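Local coordinates for protein xyloglucan-specific endo-beta-1,4-glucanase GH12 (Aspergillus niveus, PDB 4NPR) that probably hydrolyses internal beta-1,4-glucosidic linkages of xyloglucan with retention of configuration, as a family 12 glycoside hydrolase, at residues 76-87 / 220-228; 117-127 / 138-149. All blocks are in the same frame, centred on the assembly; numbering follows the deposited sequence.

Contact 1. Residues 76-87 / 220-228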
loop_
_atom_site.group_PDB
_atom_site.type_symbol
_atom_site.label_atom_id
_atom_site.label_comp_id
_atom_site.label_asym_id
_atom_site.label_seq_id
_atom_site.Cartn_x
_atom_site.Cartn_y
_atom_site.Cartn_z
ATOM N N TRP A 76 12.018 -14.493 0.617
ATOM C CA TRP A 76 11.562 -14.880 -0.723
ATOM C C TRP A 76 12.730 -14.881 -1.689
ATOM O O TRP A 76 13.652 -14.049 -1.598
ATOM C CB TRP A 76 10.519 -13.893 -1.251
ATOM C CG TRP A 76 9.239 -13.871 -0.527
ATOM C CD1 TRP A 76 8.738 -12.854 0.174
ATOM C CD2 TRP A 76 8.292 -14.925 -0.453
ATOM N NE1 TRP A 76 7.526 -13.191 0.713
ATOM C CE2 TRP A 76 7.222 -14.466 0.327
ATOM C CE3 TRP A 76 8.245 -16.209 -0.971
ATOM C CZ2 TRP A 76 6.108 -15.248 0.613
ATOM C CZ3 TRP A 76 7.123 -17.010 -0.688
ATOM C CH2 TRP A 76 6.073 -16.520 0.102
ATOM N N SER A 77 12.700 -15.812 -2.625
ATOM C CA SER A 77 13.648 -15.726 -3.720
ATOM C C SER A 77 13.050 -16.280 -4.985
ATOM O O SER A 77 11.965 -16.895 -4.939
ATOM C CB SER A 77 14.966 -16.364 -3.391
ATOM O OG SER A 77 14.798 -17.741 -3.277
ATOM N N GLY A 78 13.717 -15.969 -6.106
ATOM C CA GLY A 78 13.206 -16.190 -7.484
ATOM C C GLY A 78 12.124 -15.230 -7.955
ATOM O O GLY A 78 11.761 -14.251 -7.271
ATOM N N GLY A 79 11.549 -15.542 -9.109
ATOM C CA GLY A 79 10.590 -14.663 -9.767
ATOM C C GLY A 79 10.987 -13.207 -9.748
ATOM O O GLY A 79 10.260 -12.376 -9.225
ATOM N N GLN A 80 12.146 -12.904 -10.331
ATOM C CA GLN A 80 12.625 -11.521 -10.476
ATOM C C GLN A 80 11.478 -10.671 -11.008
ATOM O O GLN A 80 10.744 -11.074 -11.935
ATOM C CB GLN A 80 13.890 -11.411 -11.393
ATOM C CG GLN A 80 13.679 -10.887 -12.830
ATOM C CD GLN A 80 13.545 -9.359 -12.916
ATOM O OE1 GLN A 80 14.211 -8.625 -12.193
ATOM N NE2 GLN A 80 12.696 -8.882 -13.802
ATOM N N GLY A 81 11.320 -9.509 -10.382
ATOM C CA GLY A 81 10.293 -8.568 -10.756
ATOM C C GLY A 81 8.861 -8.935 -10.432
ATOM O O GLY A 81 7.987 -8.192 -10.820
ATOM N N GLN A 82 8.584 -10.060 -9.755
ATOM C CA GLN A 82 7.181 -10.366 -9.407
ATOM C C GLN A 82 6.998 -10.155 -7.911
ATOM O O GLN A 82 7.831 -10.581 -7.092
ATOM C CB GLN A 82 6.761 -11.812 -9.737
ATOM C CG GLN A 82 7.199 -12.431 -11.072
ATOM C CD GLN A 82 6.936 -11.520 -12.259
ATOM O OE1 GLN A 82 5.781 -11.082 -12.531
ATOM N NE2 GLN A 82 8.023 -11.196 -12.972
ATOM N N VAL A 83 5.906 -9.523 -7.552
ATOM C CA VAL A 83 5.552 -9.337 -6.166
ATOM C C VAL A 83 5.096 -10.696 -5.630
ATOM O O VAL A 83 4.304 -11.398 -6.276
ATOM C CB VAL A 83 4.391 -8.346 -6.017
ATOM C CG1 VAL A 83 3.952 -8.257 -4.598
ATOM C CG2 VAL A 83 4.761 -6.957 -6.545
ATOM N N LYS A 84 5.584 -11.060 -4.456
ATOM C CA LYS A 84 5.179 -12.262 -3.836
ATOM C C LYS A 84 3.980 -12.090 -2.927
ATOM O O LYS A 84 3.313 -13.069 -2.603
ATOM C CB LYS A 84 6.339 -12.842 -3.009
ATOM C CG LYS A 84 7.679 -12.955 -3.746
ATOM C CD LYS A 84 7.466 -13.571 -5.116
ATOM C CE LYS A 84 8.795 -13.954 -5.689
ATOM N NZ LYS A 84 9.396 -12.777 -6.357
ATOM N N SER A 85 3.707 -10.876 -2.473
ATOM C CA SER A 85 2.667 -10.692 -1.470
ATOM C C SER A 85 2.355 -9.220 -1.209
ATOM O O SER A 85 2.996 -8.299 -1.725
ATOM C CB SER A 85 3.111 -11.346 -0.152
ATOM O OG SER A 85 4.295 -10.701 0.379
ATOM N N PHE A 86 1.339 -8.991 -0.400
ATOM C CA PHE A 86 1.017 -7.667 -0.014
ATOM C C PHE A 86 0.269 -7.727 1.304
ATOM O O PHE A 86 -0.947 -7.506 1.355
ATOM C CB PHE A 86 0.175 -6.977 -1.081
ATOM C CG PHE A 86 -0.254 -5.597 -0.682
ATOM C CD1 PHE A 86 0.700 -4.663 -0.194
ATOM C CD2 PHE A 86 -1.584 -5.222 -0.738
ATOM C CE1 PHE A 86 0.315 -3.380 0.213
ATOM C CE2 PHE A 86 -1.976 -3.927 -0.352
ATOM C CZ PHE A 86 -1.033 -3.013 0.141
ATOM N N ALA A 87 1.021 -8.048 2.362
ATOM C CA ALA A 87 0.515 -7.991 3.709
ATOM C C ALA A 87 0.322 -6.516 4.042
ATOM O O ALA A 87 1.222 -5.722 3.865
ATOM C CB ALA A 87 1.513 -8.589 4.669
ATOM N N GLN A 220 -5.611 0.654 1.917
ATOM C CA GLN A 220 -4.777 -0.404 2.458
ATOM C C GLN A 220 -3.328 0.079 2.563
ATOM O O GLN A 220 -2.859 0.751 1.668
ATOM C CB GLN A 220 -4.810 -1.571 1.510
ATOM C CG GLN A 220 -6.209 -2.046 1.198
ATOM C CD GLN A 220 -6.162 -3.306 0.367
ATOM O OE1 GLN A 220 -5.946 -3.269 -0.842
ATOM N NE2 GLN A 220 -6.309 -4.439 1.027
ATOM N N ALA A 221 -2.634 -0.248 3.644
ATOM C CA ALA A 221 -1.216 0.127 3.781
ATOM C C ALA A 221 -0.366 -1.094 4.252
ATOM O O ALA A 221 -0.718 -1.755 5.237
ATOM C CB ALA A 221 -1.051 1.317 4.719
ATOM N N GLY A 222 0.704 -1.397 3.495
ATOM C CA GLY A 222 1.581 -2.509 3.787
ATOM C C GLY A 222 2.878 -2.501 2.985
ATOM O O GLY A 222 3.393 -1.440 2.592
ATOM N N THR A 223 3.409 -3.694 2.732
ATOM C CA THR A 223 4.632 -3.810 1.976
ATOM C C THR A 223 4.503 -4.894 0.896
ATOM O O THR A 223 3.851 -5.912 1.132
ATOM C CB THR A 223 5.831 -4.125 2.906
ATOM O OG1 THR A 223 7.033 -4.319 2.131
ATOM C CG2 THR A 223 5.552 -5.330 3.702
ATOM N N GLU A 224 5.129 -4.661 -0.272
ATOM C CA GLU A 224 5.183 -5.659 -1.378
ATOM C C GLU A 224 6.617 -6.091 -1.583
ATOM O O GLU A 224 7.424 -5.337 -2.128
ATOM C CB GLU A 224 4.680 -5.092 -2.723
ATOM C CG GLU A 224 3.188 -4.915 -2.835
ATOM C CD GLU A 224 2.763 -4.256 -4.175
ATOM O OE1 GLU A 224 3.516 -3.382 -4.662
ATOM O OE2 GLU A 224 1.653 -4.561 -4.712
ATOM N N PRO A 225 6.948 -7.293 -1.149
ATOM C CA PRO A 225 8.296 -7.787 -1.344
ATOM C C PRO A 225 8.526 -8.544 -2.666
ATOM O O PRO A 225 7.635 -9.261 -3.140
ATOM C CB PRO A 225 8.470 -8.720 -0.162
ATOM C CG PRO A 225 7.124 -9.276 0.065
ATOM C CD PRO A 225 6.192 -8.114 -0.186
ATOM N N PHE A 226 9.728 -8.395 -3.229
ATOM C CA PHE A 226 10.143 -9.148 -4.410
ATOM C C PHE A 226 11.142 -10.263 -4.018
ATOM O O PHE A 226 10.982 -11.403 -4.404
ATOM C CB PHE A 226 10.696 -8.209 -5.474
ATOM C CG PHE A 226 9.686 -7.158 -5.983
ATOM C CD1 PHE A 226 9.330 -6.045 -5.211
ATOM C CD2 PHE A 226 9.142 -7.246 -7.258
ATOM C CE1 PHE A 226 8.460 -5.060 -5.703
ATOM C CE2 PHE A 226 8.245 -6.279 -7.746
ATOM C CZ PHE A 226 7.914 -5.180 -6.971
ATOM N N SER A 227 12.138 -9.930 -3.199
ATOM C CA SER A 227 13.095 -10.897 -2.681
ATOM C C SER A 227 13.945 -10.335 -1.550
ATOM O O SER A 227 13.995 -9.127 -1.326
ATOM C CB SER A 227 14.024 -11.338 -3.772
ATOM O OG SER A 227 14.791 -10.231 -4.154
ATOM N N GLY A 228 14.608 -11.259 -0.857
ATOM C CA GLY A 228 15.402 -10.996 0.336
ATOM C C GLY A 228 15.312 -12.135 1.350
ATOM O O GLY A 228 14.574 -13.099 1.157
HETATM O O HOH W 1 3.962 -8.545 2.121
#
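Lys84 packs along the backbone of Pro225 and Phe226 and buries its ammonium group among carbonyl oxygens. Its CB sits over the centre of one face of the Trp76 ring and 3.8 Å from Pro225 O. CG and CE then run past Phe226 O, with CE 3.6 Å from it. Bends at chi2 and chi4 (-47° and -85°) fold the chain so that Lys84 NZ reaches Phe226 O in the carbonyl plane, on a lone pair, at 2.9 Å. NZ also donates to Gly78 O, Gly79 O and Gln82 O, the last at 2.8 Å; one ammonium, gripped by four carbonyls, thus ties the 78-82 loop to Phe226. The main chain adds an almost straight bond from Lys84 N to Pro225 O (3.0 Å). One residue earlier, Val83 CG2 packs 3.6 Å from Phe226 CZ, and Val83 CG1 rests near Glu224 CB. A water joins Ser85 OG, Ala87 N and Thr223 O, while Ser85 OG also bonds Gln56. Strand 53-64 of the facing sheet packs through Gln56 against Ser85 and Pro225; within its own sheet strand 215-226 pairs with strand 117-128, where Phe226 and Ser227 both face Val118 in a classic beta bulge.

Contact 2. Residues 117-127 / 138-149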
loop_
_atom_site.group_PDB
_atom_site.type_symbol
_atom_site.label_atom_id
_atom_site.label_comp_id
_atom_site.label_asym_id
_atom_site.label_seq_id
_atom_site.Cartn_x
_atom_site.Cartn_y
_atom_site.Cartn_z
ATOM N N ILE A 117 17.319 -6.715 0.513
ATOM C CA ILE A 117 15.868 -6.450 0.395
ATOM C C ILE A 117 15.442 -5.767 -0.912
ATOM O O ILE A 117 16.029 -4.766 -1.302
ATOM C CB ILE A 117 15.355 -5.630 1.592
ATOM C CG1 ILE A 117 15.290 -6.518 2.844
ATOM C CG2 ILE A 117 13.941 -5.143 1.353
ATOM C CD1 ILE A 117 15.271 -5.765 4.166
ATOM N N VAL A 118 14.426 -6.330 -1.574
ATOM C CA VAL A 118 13.782 -5.717 -2.732
ATOM C C VAL A 118 12.284 -5.791 -2.414
ATOM O O VAL A 118 11.731 -6.855 -2.281
ATOM C CB VAL A 118 14.097 -6.483 -4.050
ATOM C CG1 VAL A 118 13.511 -5.772 -5.280
ATOM C CG2 VAL A 118 15.591 -6.702 -4.209
ATOM N N ALA A 119 11.652 -4.636 -2.259
ATOM C CA ALA A 119 10.330 -4.510 -1.623
ATOM C C ALA A 119 9.936 -3.085 -1.722
ATOM O O ALA A 119 10.796 -2.219 -1.825
ATOM C CB ALA A 119 10.393 -4.877 -0.153
ATOM N N ASP A 120 8.640 -2.846 -1.729
ATOM C CA ASP A 120 8.098 -1.505 -1.519
ATOM C C ASP A 120 7.269 -1.432 -0.245
ATOM O O ASP A 120 6.883 -2.467 0.312
ATOM C CB ASP A 120 7.296 -0.982 -2.741
ATOM C CG ASP A 120 5.973 -1.698 -2.960
ATOM O OD1 ASP A 120 5.084 -1.711 -2.080
ATOM O OD2 ASP A 120 5.798 -2.227 -4.061
ATOM N N VAL A 121 7.084 -0.190 0.229
ATOM C CA VAL A 121 6.202 0.152 1.329
ATOM C C VAL A 121 5.240 1.193 0.783
ATOM O O VAL A 121 5.654 2.229 0.318
ATOM C CB VAL A 121 6.960 0.732 2.546
ATOM C CG1 VAL A 121 6.014 0.892 3.739
ATOM C CG2 VAL A 121 8.142 -0.155 2.924
ATOM N N ALA A 122 3.943 0.924 0.879
ATOM C CA ALA A 122 2.982 1.576 0.039
ATOM C C ALA A 122 1.601 1.547 0.667
ATOM O O ALA A 122 1.224 0.552 1.323
ATOM C CB ALA A 122 2.946 0.877 -1.308
ATOM N N TYR A 123 0.905 2.682 0.507
ATOM C CA TYR A 123 -0.533 2.736 0.482
ATOM C C TYR A 123 -0.979 2.228 -0.875
ATOM O O TYR A 123 -0.318 2.482 -1.890
ATOM C CB TYR A 123 -1.111 4.145 0.628
ATOM C CG TYR A 123 -0.806 4.848 1.902
ATOM C CD1 TYR A 123 0.402 5.540 2.070
ATOM C CD2 TYR A 123 -1.704 4.850 2.932
ATOM C CE1 TYR A 123 0.695 6.198 3.255
ATOM C CE2 TYR A 123 -1.443 5.523 4.114
ATOM C CZ TYR A 123 -0.234 6.182 4.289
ATOM O OH TYR A 123 0.023 6.870 5.481
ATOM N N ASP A 124 -2.119 1.522 -0.848
ATOM C CA ASP A 124 -2.861 1.075 -1.996
ATOM C C ASP A 124 -4.347 1.445 -1.840
ATOM O O ASP A 124 -5.042 0.890 -1.006
ATOM C CB ASP A 124 -2.708 -0.425 -2.094
ATOM C CG ASP A 124 -2.654 -0.905 -3.511
ATOM O OD1 ASP A 124 -2.677 -0.058 -4.432
ATOM O OD2 ASP A 124 -2.570 -2.132 -3.710
ATOM N N MET A 125 -4.816 2.405 -2.628
ATOM C CA MET A 125 -6.181 2.884 -2.573
ATOM C C MET A 125 -6.884 2.677 -3.912
ATOM O O MET A 125 -6.342 2.979 -4.970
ATOM C CB MET A 125 -6.189 4.352 -2.245
ATOM C CG MET A 125 -5.514 4.680 -0.936
ATOM S SD MET A 125 -5.521 6.467 -0.732
ATOM C CE MET A 125 -4.031 6.873 -1.631
ATOM N N PHE A 126 -8.115 2.202 -3.847
ATOM C CA PHE A 126 -8.814 1.704 -4.994
ATOM C C PHE A 126 -10.094 2.488 -5.230
ATOM O O PHE A 126 -10.804 2.819 -4.268
ATOM C CB PHE A 126 -9.139 0.256 -4.727
ATOM C CG PHE A 126 -7.952 -0.644 -4.800
ATOM C CD1 PHE A 126 -7.470 -1.060 -6.031
ATOM C CD2 PHE A 126 -7.287 -1.034 -3.643
ATOM C CE1 PHE A 126 -6.365 -1.880 -6.112
ATOM C CE2 PHE A 126 -6.198 -1.870 -3.705
ATOM C CZ PHE A 126 -5.721 -2.296 -4.950
ATOM N N LEU A 127 -10.365 2.810 -6.506
ATOM C CA LEU A 127 -11.596 3.466 -6.897
ATOM C C LEU A 127 -12.514 2.565 -7.689
ATOM O O LEU A 127 -12.064 1.578 -8.306
ATOM C CB LEU A 127 -11.291 4.653 -7.750
ATOM C CG LEU A 127 -10.394 5.620 -7.031
ATOM C CD1 LEU A 127 -10.098 6.795 -7.941
ATOM C CD2 LEU A 127 -11.090 6.062 -5.773
ATOM N N GLU A 138 -6.387 2.349 -9.460
ATOM C CA GLU A 138 -5.596 2.085 -8.310
ATOM C C GLU A 138 -4.606 3.206 -8.149
ATOM O O GLU A 138 -3.958 3.604 -9.120
ATOM C CB GLU A 138 -4.871 0.733 -8.437
ATOM C CG GLU A 138 -4.019 0.391 -7.208
ATOM C CD GLU A 138 -3.223 -0.899 -7.370
ATOM O OE1 GLU A 138 -3.249 -1.547 -8.449
ATOM O OE2 GLU A 138 -2.539 -1.272 -6.406
ATOM N N ILE A 139 -4.493 3.688 -6.914
ATOM C CA ILE A 139 -3.519 4.700 -6.556
ATOM C C ILE A 139 -2.586 4.196 -5.453
ATOM O O ILE A 139 -3.010 3.782 -4.371
ATOM C CB ILE A 139 -4.221 5.957 -6.094
ATOM C CG1 ILE A 139 -4.944 6.598 -7.267
ATOM C CG2 ILE A 139 -3.219 6.958 -5.544
ATOM C CD1 ILE A 139 -6.331 6.072 -7.483
ATOM N N MET A 140 -1.302 4.218 -5.734
ATOM C CA MET A 140 -0.338 3.772 -4.766
ATOM C C MET A 140 0.508 4.957 -4.346
ATOM O O MET A 140 0.812 5.846 -5.138
ATOM C CB MET A 140 0.574 2.686 -5.326
ATOM C CG MET A 140 -0.110 1.568 -6.081
ATOM S SD MET A 140 0.915 0.055 -6.096
ATOM C CE MET A 140 0.899 -0.570 -4.412
ATOM N N VAL A 141 0.922 4.930 -3.091
ATOM C CA VAL A 141 1.818 5.926 -2.583
ATOM C C VAL A 141 2.920 5.193 -1.887
ATOM O O VAL A 141 2.714 4.591 -0.836
ATOM C CB VAL A 141 1.112 6.908 -1.639
ATOM C CG1 VAL A 141 2.116 7.919 -1.144
ATOM C CG2 VAL A 141 -0.045 7.598 -2.377
ATOM N N TRP A 142 4.082 5.222 -2.524
ATOM C CA TRP A 142 5.253 4.508 -2.052
ATOM C C TRP A 142 6.071 5.428 -1.141
ATOM O O TRP A 142 6.649 6.427 -1.573
ATOM C CB TRP A 142 6.109 4.059 -3.226
ATOM C CG TRP A 142 5.537 2.980 -4.098
ATOM C CD1 TRP A 142 4.207 2.751 -4.402
ATOM C CD2 TRP A 142 6.270 2.009 -4.815
ATOM N NE1 TRP A 142 4.084 1.669 -5.234
ATOM C CE2 TRP A 142 5.341 1.200 -5.511
ATOM C CE3 TRP A 142 7.621 1.724 -4.932
ATOM C CZ2 TRP A 142 5.741 0.116 -6.301
ATOM C CZ3 TRP A 142 8.025 0.631 -5.721
ATOM C CH2 TRP A 142 7.100 -0.146 -6.390
ATOM N N LEU A 143 6.148 5.073 0.133
ATOM C CA LEU A 143 7.098 5.755 1.014
ATOM C C LEU A 143 8.481 5.149 0.920
ATOM O O LEU A 143 9.488 5.762 1.347
ATOM C CB LEU A 143 6.575 5.731 2.443
ATOM C CG LEU A 143 5.208 6.369 2.557
ATOM C CD1 LEU A 143 4.857 6.358 4.008
ATOM C CD2 LEU A 143 5.106 7.788 1.986
ATOM N N GLY A 144 8.524 3.945 0.350
ATOM C CA GLY A 144 9.740 3.125 0.361
ATOM C C GLY A 144 9.871 2.364 -0.929
ATOM O O GLY A 144 8.941 1.680 -1.328
ATOM N N ALA A 145 11.028 2.525 -1.589
ATOM C CA ALA A 145 11.425 1.727 -2.757
ATOM C C ALA A 145 12.810 1.115 -2.522
ATOM O O ALA A 145 13.834 1.672 -2.900
ATOM C CB ALA A 145 11.426 2.577 -4.006
ATOM N N LEU A 146 12.812 -0.075 -1.947
ATOM C CA LEU A 146 14.028 -0.713 -1.541
ATOM C C LEU A 146 14.570 -1.659 -2.598
ATOM O O LEU A 146 13.811 -2.373 -3.259
ATOM C CB LEU A 146 13.764 -1.447 -0.218
ATOM C CG LEU A 146 13.082 -0.619 0.882
ATOM C CD1 LEU A 146 13.159 -1.416 2.164
ATOM C CD2 LEU A 146 13.767 0.715 1.088
ATOM N N GLY A 147 15.884 -1.636 -2.762
ATOM C CA GLY A 147 16.625 -2.599 -3.566
ATOM C C GLY A 147 16.268 -2.824 -5.020
ATOM O O GLY A 147 16.608 -3.870 -5.593
ATOM N N GLY A 148 15.590 -1.861 -5.632
ATOM C CA GLY A 148 15.265 -1.944 -7.055
ATOM C C GLY A 148 13.784 -2.092 -7.364
ATOM O O GLY A 148 13.368 -2.026 -8.532
ATOM N N ALA A 149 12.981 -2.289 -6.328
ATOM C CA ALA A 149 11.554 -2.463 -6.506
ATOM C C ALA A 149 10.994 -1.395 -7.457
ATOM O O ALA A 149 11.248 -0.198 -7.284
ATOM C CB ALA A 149 10.863 -2.415 -5.155
#
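An antiparallel beta hairpin broken by a classic bulge pairs Ile117-Leu127 with Glu138-Ala149. At the bulge, Leu143 and Gly144 both face Val121: Val121 O accepts from Leu143 N at 2.9 Å and, weakly, from Gly144 N, shifting the register by one. Regular bonds resume on both sides, the straightest linking Met125 N to Ile139 O (2.9 Å, 172°). Asp120, next to the bulge, reaches over Trp142. A chi1 of 70°, with CG tucked between N and C of the main chain, brings the carboxylate over the indole, tilted against it. Asp120 CB is 3.5 Å from the centroid of the Trp142 six-membered ring, a CH-pi contact over the face, and Asp120 OD2 lies above the same face, 3.2 Å from Trp142 CZ2. Trp142 NE1 points at Met140 SD in a weak bond. Farther along this face, Phe126 runs alongside Glu138, its CE1 3.4 Å from Glu138 CG, the ring 25° from the carboxylate plane. Tyr123, Val141, Met125 and Ile139 occupy the other face, where Met125 CE nests 4.0 Å from Ile139 CG2. A type I' turn from Leu146 to Ala149 follows; Ala119 N and Ala149 N approach Leu146 O from above and below its carbonyl plane. Such a bent hairpin, largely apolar on one side and lined with acids and aromatics on the other, fits the curved sheet of the family 12 beta-jelly roll.

In the fold
Contacts 1 and 2 meet in one sheet; their centres are about 10 Å apart, the hairpin of contact 2 falls in sequence between the two segments of contact 1, and strands 215-226 and 117-128 lie edge to edge. Backbone pairing joins them, with Phe226 N 2.7 Å from Val118 O, and Thr223 OG1 adds a probable hydrogen bond to Asp120 O at 2.6 Å. Gln220 OE1 packs 3.2 Å from Phe126 CE2. Each contact also contributes a glutamate: Glu224 OE2 of contact 1 lies 5.6 Å from Glu138 OE2 of contact 2. That spacing is consistent with the paired carboxylates of a retaining glycosidase, and would place both contacts beside the substrate cleft.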